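PDB 2FI9: outer membrane protein, which is of unknown function and belongs to the DUF498/DUF598 family, from the bacterium Bartonella henselae. Local coordinates for residues A[43-48]-A[59-64]; A[19-24]-A[106-111]. All blocks are in the same frame, centred on the assembly; numbering follows the deposited sequence.

Interaction 1 (A[43-48]-A[59-64]); sequences GIYGID and ISRVLE
Y45 and R61 carry the whole contact, the tyrosine from edge strand 43-47 of the mixed sheet and the arginine from the short helix 60-64. The main interaction is a flat stack of guanidinium on phenol: the two planes are 15° apart, and Y45 CE1 sits over the centre of the guanidinium, 3.3 Å from R61 CZ. R61 NH1 lies over the outer end of the ring, 3.4 Å from Y45 CZ, while R61 NE lies over the inner part, 3.6 Å from Y45 CD1. The overlap is therefore displaced toward the CD1-CE1 side of the ring.

Cation-pi geometry accompanies the stack. R61 CZ stands 3.7 Å from the centroid of the Y45 ring, 30° off the normal. A CH-pi contact adds to it, with R61 CD 3.9 Å from the same centroid and more nearly above it, 11° off the normal. The arginine chain, extended from CG to NE, brings both methylene and guanidinium across one face of the ring.

Polar and apolar neighbours complete the setting. The phenol oxygen of Y45 is hydrogen-bonded to S42 OG, the ring of H11 meets that of Y45 at an inclined angle, and both Y45 and R61 touch I40 of strand 36-40. The contact thus joins a helix to an edge strand at the surface. It combines dispersion with a probable electrostatic attraction between charge and pi cloud, and leaves the hydroxyl to its serine partner.

Interaction 2 (A[19-24]-A[106-111]); sequences DAYGNG and AVRTFN
Strand-to-helix packing brings Y21, on edge strand 18-22 of the three-stranded antiparallel sheet, against V107 and R108 of helix 103-115. It joins the small sheet to a helix that also lies against the larger mixed sheet, with A106 on L124 and F110 on A122. The closest CA atoms of the two segments are those of Y21 and V107, 7.8 Å apart. Just before Y21 the strand carries a classic beta bulge, where D19 and A20 both face R27.

The apolar part is modest: Y21 CD2 comes to 4.1 Å from V107 CG2, the methyl reaching the ring obliquely. F26 of strand 25-28 touches both Y21 and V107, so the pair is part of a wider apolar cluster.

Y21 CG lies between its own backbone N and carbonyl carbon (chi1 62°), which helps carry the ring toward the helix and its hydroxyl to the end of R108. The arginine meets it from the helix surface, its chain bent at chi3, with the phenol oxygen at the edge of the guanidinium, near its plane. Ring and guanidinium are inclined by 62°, so the groups do not stack. The polar link is a weak hydrogen bond from R108 NH1 to Y21 OH, 3.1 Å long and bent to 127° at the hydrogen.

How the interactions relate
Interactions 1 and 2 lie on opposite sides of the chain's centre, their centres about 17 Å apart and their nearest atoms about 6 Å apart, so they do not touch. In sequence, 43-48 and 59-64 are nested inside the long loop closed by 19-24 with 106-111. Strand 120-124 of the mixed sheet relates the two: L123 touches a residue of each segment of interaction 1, whereas L124 and A122 touch the helix of interaction 2. Each contact pairs a tyrosine on a strand with an arginine on a helix, but interaction 1 uses the ring face, while in interaction 2 the hydroxyl meets the arginine and the ring rests obliquely on a valine.

Interaction 1 (A[43-48]-A[59-64])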
loop_
_atom_site.group_PDB
_atom_site.type_symbol
_atom_site.label_atom_id
_atom_site.label_comp_id
_atom_site.label_asym_id
_atom_site.label_seq_id
_atom_site.Cartn_x
_atom_site.Cartn_y
_atom_site.Cartn_z
ATOM N N GLY A 43 -2.324 1.993 10.924
ATOM C CA GLY A 43 -2.162 3.364 10.464
ATOM C C GLY A 43 -1.560 3.529 9.095
ATOM O O GLY A 43 -1.394 2.555 8.350
ATOM N N ILE A 44 -1.238 4.771 8.772
ATOM C CA ILE A 44 -0.562 5.114 7.532
ATOM C C ILE A 44 0.845 5.544 7.908
ATOM O O ILE A 44 1.010 6.486 8.695
ATOM C CB ILE A 44 -1.290 6.276 6.811
ATOM C CG1 ILE A 44 -2.756 5.893 6.564
ATOM C CG2 ILE A 44 -0.584 6.628 5.481
ATOM C CD1 ILE A 44 -3.625 6.985 5.954
ATOM N N TYR A 45 1.851 4.873 7.347
ATOM C CA TYR A 45 3.254 5.127 7.672
ATOM C C TYR A 45 4.022 5.503 6.411
ATOM O O TYR A 45 3.764 4.950 5.340
ATOM C CB TYR A 45 3.906 3.859 8.228
ATOM C CG TYR A 45 3.251 3.270 9.449
ATOM C CD1 TYR A 45 3.780 3.492 10.716
ATOM C CD2 TYR A 45 2.118 2.468 9.336
ATOM C CE1 TYR A 45 3.189 2.944 11.850
ATOM C CE2 TYR A 45 1.511 1.913 10.457
ATOM C CZ TYR A 45 2.063 2.149 11.710
ATOM O OH TYR A 45 1.474 1.616 12.833
ATOM N N GLY A 46 4.971 6.424 6.532
ATOM C CA GLY A 46 5.909 6.658 5.434
ATOM C C GLY A 46 6.849 5.477 5.285
ATOM O O GLY A 46 7.269 4.869 6.278
ATOM N N ILE A 47 7.157 5.123 4.040
ATOM C CA ILE A 47 8.221 4.172 3.773
ATOM C C ILE A 47 9.132 4.729 2.685
ATOM O O ILE A 47 8.683 5.354 1.716
ATOM C CB ILE A 47 7.712 2.768 3.387
ATOM C CG1 ILE A 47 6.517 2.864 2.459
ATOM C CG2 ILE A 47 7.354 1.961 4.644
ATOM C CD1 ILE A 47 6.423 1.735 1.511
ATOM N N ASP A 48 10.421 4.501 2.866
ATOM C CA ASP A 48 11.416 5.075 2.001
ATOM C C ASP A 48 11.690 4.151 0.831
ATOM O O ASP A 48 12.713 3.474 0.807
ATOM C CB ASP A 48 12.693 5.325 2.784
ATOM C CG ASP A 48 13.595 6.331 2.106
ATOM O OD1 ASP A 48 13.076 7.221 1.384
ATOM O OD2 ASP A 48 14.829 6.232 2.302
ATOM N N ILE A 59 7.479 -4.361 2.927
ATOM C CA ILE A 59 6.230 -5.035 3.273
ATOM C C ILE A 59 6.245 -5.634 4.695
ATOM O O ILE A 59 5.282 -6.275 5.121
ATOM C CB ILE A 59 5.835 -6.118 2.216
ATOM C CG1 ILE A 59 6.837 -7.282 2.210
ATOM C CG2 ILE A 59 5.698 -5.494 0.820
ATOM C CD1 ILE A 59 6.251 -8.591 1.680
ATOM N N SER A 60 7.332 -5.405 5.418
ATOM C CA SER A 60 7.500 -5.966 6.760
ATOM C C SER A 60 6.348 -5.641 7.726
ATOM O O SER A 60 5.940 -6.496 8.500
ATOM C CB SER A 60 8.841 -5.534 7.363
ATOM O OG SER A 60 8.941 -4.122 7.402
ATOM N N ARG A 61 5.801 -4.426 7.658
ATOM C CA ARG A 61 4.681 -4.071 8.536
ATOM C C ARG A 61 3.402 -4.824 8.171
ATOM O O ARG A 61 2.586 -5.153 9.059
ATOM C CB ARG A 61 4.424 -2.568 8.530
ATOM C CG ARG A 61 5.312 -1.784 9.471
ATOM C CD ARG A 61 4.859 -0.324 9.507
ATOM N NE ARG A 61 5.706 0.515 10.352
ATOM C CZ ARG A 61 5.566 0.657 11.673
ATOM N NH1 ARG A 61 4.613 0.006 12.340
ATOM N NH2 ARG A 61 6.381 1.464 12.341
ATOM N N VAL A 62 3.231 -5.080 6.870
ATOM C CA VAL A 62 2.106 -5.860 6.373
ATOM C C VAL A 62 2.197 -7.288 6.898
ATOM O O VAL A 62 1.222 -7.818 7.432
ATOM C CB VAL A 62 2.044 -5.863 4.832
ATOM C CG1 VAL A 62 1.011 -6.861 4.321
ATOM C CG2 VAL A 62 1.712 -4.497 4.338
ATOM N N LEU A 63 3.368 -7.901 6.765
ATOM C CA LEU A 63 3.549 -9.263 7.231
ATOM C C LEU A 63 3.254 -9.330 8.737
ATOM O O LEU A 63 2.572 -10.240 9.217
ATOM C CB LEU A 63 4.971 -9.755 6.914
ATOM C CG LEU A 63 5.283 -9.842 5.402
ATOM C CD1 LEU A 63 6.736 -10.225 5.173
ATOM C CD2 LEU A 63 4.367 -10.834 4.672
ATOM N N GLU A 64 3.759 -8.351 9.472
ATOM C CA GLU A 64 3.635 -8.340 10.927
ATOM C C GLU A 64 2.184 -8.185 11.404
ATOM O O GLU A 64 1.832 -8.629 12.499
ATOM C CB GLU A 64 4.517 -7.228 11.510
ATOM C CG GLU A 64 6.036 -7.499 11.361
ATOM C CD GLU A 64 6.896 -6.236 11.544
ATOM O OE1 GLU A 64 6.379 -5.235 12.091
ATOM O OE2 GLU A 64 8.091 -6.245 11.168
#

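Interaction 2 (A[19-24]-A[106-111])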
loop_
_atom_site.group_PDB
_atom_site.type_symbol
_atom_site.label_atom_id
_atom_site.label_comp_id
_atom_site.label_asym_id
_atom_site.label_seq_id
_atom_site.Cartn_x
_atom_site.Cartn_y
_atom_site.Cartn_z
ATOM N N ASP A 19 -7.116 10.717 -0.537
ATOM C CA ASP A 19 -7.847 11.744 -1.287
ATOM C C ASP A 19 -7.140 12.246 -2.550
ATOM O O ASP A 19 -7.781 12.846 -3.410
ATOM C CB ASP A 19 -8.209 12.916 -0.368
ATOM C CG ASP A 19 -9.052 12.474 0.810
ATOM O OD1 ASP A 19 -9.909 11.587 0.624
ATOM O OD2 ASP A 19 -8.855 12.991 1.923
ATOM N N ALA A 20 -5.833 12.007 -2.652
ATOM C CA ALA A 20 -5.056 12.447 -3.808
ATOM C C ALA A 20 -3.726 11.719 -3.873
ATOM O O ALA A 20 -3.226 11.230 -2.856
ATOM C CB ALA A 20 -4.830 13.947 -3.775
ATOM N N TYR A 21 -3.185 11.623 -5.088
ATOM C CA TYR A 21 -1.831 11.136 -5.321
ATOM C C TYR A 21 -1.241 12.035 -6.409
ATOM O O TYR A 21 -1.949 12.876 -6.989
ATOM C CB TYR A 21 -1.833 9.658 -5.745
ATOM C CG TYR A 21 -2.569 9.384 -7.042
ATOM C CD1 TYR A 21 -1.881 9.300 -8.245
ATOM C CD2 TYR A 21 -3.959 9.226 -7.065
ATOM C CE1 TYR A 21 -2.553 9.062 -9.454
ATOM C CE2 TYR A 21 -4.636 8.987 -8.264
ATOM C CZ TYR A 21 -3.932 8.909 -9.442
ATOM O OH TYR A 21 -4.584 8.665 -10.629
ATOM N N GLY A 22 0.044 11.855 -6.692
ATOM C CA GLY A 22 0.764 12.767 -7.577
ATOM C C GLY A 22 1.674 13.646 -6.754
ATOM O O GLY A 22 1.564 13.693 -5.511
ATOM N N ASN A 23 2.572 14.353 -7.436
ATOM C CA ASN A 23 3.431 15.348 -6.806
ATOM C C ASN A 23 4.341 14.738 -5.740
ATOM O O ASN A 23 4.633 15.363 -4.708
ATOM C CB ASN A 23 2.591 16.495 -6.221
ATOM C CG ASN A 23 3.446 17.666 -5.739
ATOM O OD1 ASN A 23 4.439 18.028 -6.380
ATOM N ND2 ASN A 23 3.065 18.262 -4.606
ATOM N N GLY A 24 4.771 13.507 -5.995
ATOM C CA GLY A 24 5.669 12.782 -5.112
ATOM C C GLY A 24 5.053 12.463 -3.756
ATOM O O GLY A 24 5.770 12.166 -2.795
ATOM N N ALA A 106 -4.229 1.578 -7.605
ATOM C CA ALA A 106 -4.211 1.036 -6.248
ATOM C C ALA A 106 -4.954 1.974 -5.281
ATOM O O ALA A 106 -5.732 1.522 -4.416
ATOM C CB ALA A 106 -2.788 0.791 -5.800
ATOM N N VAL A 107 -4.730 3.281 -5.424
ATOM C CA VAL A 107 -5.446 4.258 -4.591
ATOM C C VAL A 107 -6.960 4.086 -4.740
ATOM O O VAL A 107 -7.688 4.000 -3.733
ATOM C CB VAL A 107 -5.058 5.735 -4.931
ATOM C CG1 VAL A 107 -6.071 6.745 -4.324
ATOM C CG2 VAL A 107 -3.609 6.036 -4.497
ATOM N N ARG A 108 -7.431 4.031 -5.988
ATOM C CA ARG A 108 -8.863 3.997 -6.257
ATOM C C ARG A 108 -9.483 2.717 -5.737
ATOM O O ARG A 108 -10.566 2.754 -5.158
ATOM C CB ARG A 108 -9.138 4.154 -7.749
ATOM C CG ARG A 108 -8.861 5.557 -8.257
ATOM C CD ARG A 108 -9.223 5.699 -9.726
ATOM N NE ARG A 108 -8.350 4.917 -10.609
ATOM C CZ ARG A 108 -7.241 5.383 -11.187
ATOM N NH1 ARG A 108 -6.839 6.631 -10.968
ATOM N NH2 ARG A 108 -6.535 4.598 -11.984
ATOM N N THR A 109 -8.758 1.608 -5.899
ATOM C CA THR A 109 -9.193 0.288 -5.448
ATOM C C THR A 109 -9.154 0.184 -3.932
ATOM O O THR A 109 -10.086 -0.352 -3.331
ATOM C CB THR A 109 -8.333 -0.866 -6.050
ATOM O OG1 THR A 109 -8.318 -0.780 -7.479
ATOM C CG2 THR A 109 -8.894 -2.214 -5.660
ATOM N N PHE A 110 -8.072 0.672 -3.319
ATOM C CA PHE A 110 -7.995 0.765 -1.855
ATOM C C PHE A 110 -9.190 1.511 -1.259
ATOM O O PHE A 110 -9.806 1.039 -0.303
ATOM C CB PHE A 110 -6.706 1.447 -1.401
ATOM C CG PHE A 110 -6.620 1.640 0.092
ATOM C CD1 PHE A 110 -6.349 0.559 0.930
ATOM C CD2 PHE A 110 -6.850 2.899 0.671
ATOM C CE1 PHE A 110 -6.277 0.719 2.311
ATOM C CE2 PHE A 110 -6.778 3.073 2.083
ATOM C CZ PHE A 110 -6.495 1.986 2.899
ATOM N N ASN A 111 -9.504 2.679 -1.817
ATOM C CA ASN A 111 -10.599 3.496 -1.303
ATOM C C ASN A 111 -11.912 2.733 -1.327
ATOM O O ASN A 111 -12.659 2.748 -0.345
ATOM C CB ASN A 111 -10.717 4.808 -2.086
ATOM C CG ASN A 111 -9.608 5.788 -1.750
ATOM O OD1 ASN A 111 -8.848 5.587 -0.802
ATOM N ND2 ASN A 111 -9.526 6.870 -2.511
#